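Local coordinates for protein protocadherin-19 isoform 1 (Danio rerio, PDB 5CO1) that mediates calcium-dependent homophilic cell adhesion, robustly when in complex with a classical cadherin, and is essential for early neurulation in the anterior neural plate, at residues T10-E15 against I99-D104. Sequence-based numbering, arbitrary orientation.
Sequences TVNVLE and IVNVID. With CA (calcium ion), chain F; CA (calcium ion), chain E.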
ATOM      1  N   THR A  10      18.092  -9.055 -11.264  1.00 57.81           N
ATOM      2  CA  THR A  10      16.793  -8.588 -10.761  1.00 56.48           C
ATOM      3  C   THR A  10      16.043  -9.674 -10.015  1.00 47.76           C
ATOM      4  O   THR A  10      15.958 -10.788 -10.444  1.00 46.61           O
ATOM      5  CB  THR A  10      15.888  -7.986 -11.866  1.00 62.34           C
ATOM      6  OG1 THR A  10      15.421  -9.015 -12.734  1.00 73.60           O
ATOM      7  CG2 THR A  10      16.631  -6.945 -12.701  1.00 63.90           C
ATOM      8  N   VAL A  11      15.593  -9.354  -8.822  1.00 52.05           N
ATOM      9  CA  VAL A  11      15.098 -10.364  -7.907  1.00 53.84           C
ATOM     10  C   VAL A  11      13.804  -9.829  -7.373  1.00 49.74           C
ATOM     11  O   VAL A  11      13.634  -8.620  -7.275  1.00 41.87           O
ATOM     12  CB  VAL A  11      16.061 -10.652  -6.725  1.00 53.21           C
ATOM     13  CG1 VAL A  11      17.132 -11.637  -7.151  1.00 57.58           C
ATOM     14  CG2 VAL A  11      16.734  -9.382  -6.290  1.00 56.32           C
ATOM     15  N   ASN A  12      12.855 -10.739  -7.193  1.00 44.49           N
ATOM     16  CA  ASN A  12      11.616 -10.422  -6.567  1.00 42.79           C
ATOM     17  C   ASN A  12      11.660 -10.801  -5.108  1.00 43.58           C
ATOM     18  O   ASN A  12      12.098 -11.896  -4.759  1.00 41.28           O
ATOM     19  CB  ASN A  12      10.527 -11.181  -7.270  1.00 43.20           C
ATOM     20  CG  ASN A  12      10.287 -10.665  -8.667  1.00 42.43           C
ATOM     21  OD1 ASN A  12      10.274  -9.464  -8.890  1.00 47.03           O
ATOM     22  ND2 ASN A  12      10.118 -11.570  -9.617  1.00 41.72           N
ATOM     23  N   VAL A  13      11.098  -9.932  -4.270  1.00 41.17           N
ATOM     24  CA  VAL A  13      11.001 -10.228  -2.883  1.00 37.69           C
ATOM     25  C   VAL A  13       9.715  -9.734  -2.310  1.00 37.27           C
ATOM     26  O   VAL A  13       9.366  -8.599  -2.525  1.00 40.63           O
ATOM     27  CB  VAL A  13      12.117  -9.579  -2.114  1.00 40.59           C
ATOM     28  CG1 VAL A  13      11.925  -9.849  -0.643  1.00 43.73           C
ATOM     29  CG2 VAL A  13      13.429 -10.172  -2.555  1.00 42.45           C
ATOM     30  N   LEU A  14       9.054 -10.569  -1.511  1.00 36.00           N
ATOM     31  CA  LEU A  14       7.776 -10.237  -0.914  1.00 38.35           C
ATOM     32  C   LEU A  14       7.967  -9.074   0.035  1.00 41.32           C
ATOM     33  O   LEU A  14       8.961  -9.042   0.759  1.00 40.24           O
ATOM     34  CB  LEU A  14       7.222 -11.422  -0.115  1.00 38.09           C
ATOM     35  CG  LEU A  14       6.303 -12.206  -0.976  1.00 43.66           C
ATOM     36  CD1 LEU A  14       5.756 -13.405  -0.253  1.00 44.57           C
ATOM     37  CD2 LEU A  14       5.192 -11.262  -1.387  1.00 51.63           C
ATOM     38  N   GLU A  15       7.014  -8.156   0.087  1.00 41.61           N
ATOM     39  CA  GLU A  15       7.051  -7.203   1.175  1.00 50.06           C
ATOM     40  C   GLU A  15       6.774  -7.937   2.457  1.00 48.78           C
ATOM     41  O   GLU A  15       6.195  -9.017   2.436  1.00 46.09           O
ATOM     42  CB  GLU A  15       6.093  -6.028   0.991  1.00 48.93           C
ATOM     43  CG  GLU A  15       4.623  -6.318   1.161  1.00 46.27           C
ATOM     44  CD  GLU A  15       3.802  -5.053   1.063  1.00 48.80           C
ATOM     45  OE1 GLU A  15       4.204  -4.039   1.688  1.00 47.86           O
ATOM     46  OE2 GLU A  15       2.808  -5.043   0.304  1.00 49.30           O
ATOM     47  N   ILE A  99      18.887  -5.188  -8.661  1.00 44.90           N
ATOM     48  CA  ILE A  99      17.602  -4.555  -8.572  1.00 51.84           C
ATOM     49  C   ILE A  99      16.621  -5.456  -7.811  1.00 54.67           C
ATOM     50  O   ILE A  99      16.371  -6.588  -8.198  1.00 49.41           O
ATOM     51  CB  ILE A  99      17.051  -4.256  -9.962  1.00 59.39           C
ATOM     52  CG1 ILE A  99      17.925  -3.225 -10.666  1.00 65.03           C
ATOM     53  CG2 ILE A  99      15.623  -3.731  -9.892  1.00 58.89           C
ATOM     54  CD1 ILE A  99      17.909  -3.406 -12.178  1.00 69.44           C
ATOM     55  N   VAL A 100      16.126  -4.957  -6.684  1.00 58.32           N
ATOM     56  CA  VAL A 100      15.170  -5.680  -5.865  1.00 56.97           C
ATOM     57  C   VAL A 100      13.769  -5.096  -5.997  1.00 52.74           C
ATOM     58  O   VAL A 100      13.530  -3.956  -5.601  1.00 52.53           O
ATOM     59  CB  VAL A 100      15.603  -5.643  -4.398  1.00 58.75           C
ATOM     60  CG1 VAL A 100      14.483  -6.120  -3.495  1.00 60.24           C
ATOM     61  CG2 VAL A 100      16.845  -6.503  -4.229  1.00 62.13           C
ATOM     62  N   ASN A 101      12.901  -5.854  -6.654  1.00 47.02           N
ATOM     63  CA  ASN A 101      11.449  -5.618  -6.702  1.00 51.28           C
ATOM     64  C   ASN A 101      10.747  -6.143  -5.471  1.00 48.22           C
ATOM     65  O   ASN A 101      10.659  -7.379  -5.220  1.00 46.49           O
ATOM     66  CB  ASN A 101      10.819  -6.390  -7.861  1.00 60.43           C
ATOM     67  CG  ASN A 101      10.620  -5.546  -9.049  1.00 71.01           C
ATOM     68  OD1 ASN A 101       9.636  -4.811  -9.107  1.00 88.67           O
ATOM     69  ND2 ASN A 101      11.647  -5.465  -9.899  1.00 69.71           N
ATOM     70  N   VAL A 102      10.122  -5.217  -4.799  1.00 42.49           N
ATOM     71  CA  VAL A 102       9.413  -5.518  -3.622  1.00 45.40           C
ATOM     72  C   VAL A 102       7.992  -5.716  -4.023  1.00 43.52           C
ATOM     73  O   VAL A 102       7.345  -4.792  -4.475  1.00 46.17           O
ATOM     74  CB  VAL A 102       9.502  -4.371  -2.638  1.00 45.35           C
ATOM     75  CG1 VAL A 102       8.675  -4.680  -1.413  1.00 46.59           C
ATOM     76  CG2 VAL A 102      10.945  -4.190  -2.261  1.00 47.48           C
ATOM     77  N   ILE A 103       7.480  -6.904  -3.766  1.00 44.81           N
ATOM     78  CA  ILE A 103       6.213  -7.283  -4.325  1.00 45.71           C
ATOM     79  C   ILE A 103       5.083  -7.044  -3.350  1.00 41.30           C
ATOM     80  O   ILE A 103       5.197  -7.309  -2.171  1.00 39.88           O
ATOM     81  CB  ILE A 103       6.311  -8.693  -4.936  1.00 44.65           C
ATOM     82  CG1 ILE A 103       7.064  -8.515  -6.242  1.00 45.73           C
ATOM     83  CG2 ILE A 103       4.936  -9.259  -5.287  1.00 41.39           C
ATOM     84  CD1 ILE A 103       7.906  -9.680  -6.579  1.00 55.34           C
ATOM     85  N   ASP A 104       4.062  -6.364  -3.839  1.00 46.13           N
ATOM     86  CA  ASP A 104       2.991  -5.878  -2.984  1.00 46.17           C
ATOM     87  C   ASP A 104       2.098  -7.044  -2.582  1.00 45.93           C
ATOM     88  O   ASP A 104       1.800  -7.926  -3.407  1.00 41.93           O
ATOM     89  CB  ASP A 104       2.186  -4.817  -3.704  1.00 45.60           C
ATOM     90  CG  ASP A 104       0.862  -4.536  -3.032  1.00 48.09           C
ATOM     91  OD1 ASP A 104       0.880  -4.074  -1.866  1.00 48.12           O
ATOM     92  OD2 ASP A 104      -0.189  -4.723  -3.699  1.00 47.17           O
TER
HETATM   93 CA    CA F1002       0.843  -3.884   0.377  1.00 47.62          CA
HETATM   94 CA    CA E1001       3.099  -2.659   3.390  1.00 63.26          CA
HETATM   95  O   HOH W   1       1.816  -1.072   4.638  1.00 63.64           O
HETATM   96  O   HOH W   2       4.677  -2.937   4.983  1.00 57.15           O
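The parallel pairing of the A' and G strands of a cadherin repeat joins Val11, Val13 and Glu15 to Ile99, Asn101 and Ile103, and runs straight into the calcium site at the junction with the next repeat. Five backbone hydrogen bonds zip the strands together, from Val11 N to Ile99 O (2.9 Å) as far as Glu15 N to Ile103 O (3.0 Å). Val11 and Val100 turn into the repeat, where their CG2 methyls meet at 3.5 Å and Val23 of strand 22-25 packs on both. On the other face Thr10 lies beside Ile99, Thr10 CG2 against Ile99 CD1 (3.8 Å), and Asn12 lies beside Asn101 with Asn12 OD1 3.3 Å from Asn101 CB, their amide planes 70° apart. In this Greek-key β-sandwich, strand 8-14 is the edge of a four-strand sheet and strand 94-103 its neighbour. At Glu15, which makes the last backbone bond, CG sits between the backbone N and the carbonyl carbon (chi1 72°); the extended chain beyond carries the carboxylate to two calcium ions, OE2 to one (2.3 Å) and OE1 to the other (2.5 Å). Asp104 OD1 shares the first ion, bringing it to 3.1 Å from Glu15 OE2, a closeness the metal charge probably offsets. Glu73, Ile105, Asp107 and Asp143 complete that site; His72 is a further polar partner of Glu15, and Asn147 ND2 holds Asp104 OD2.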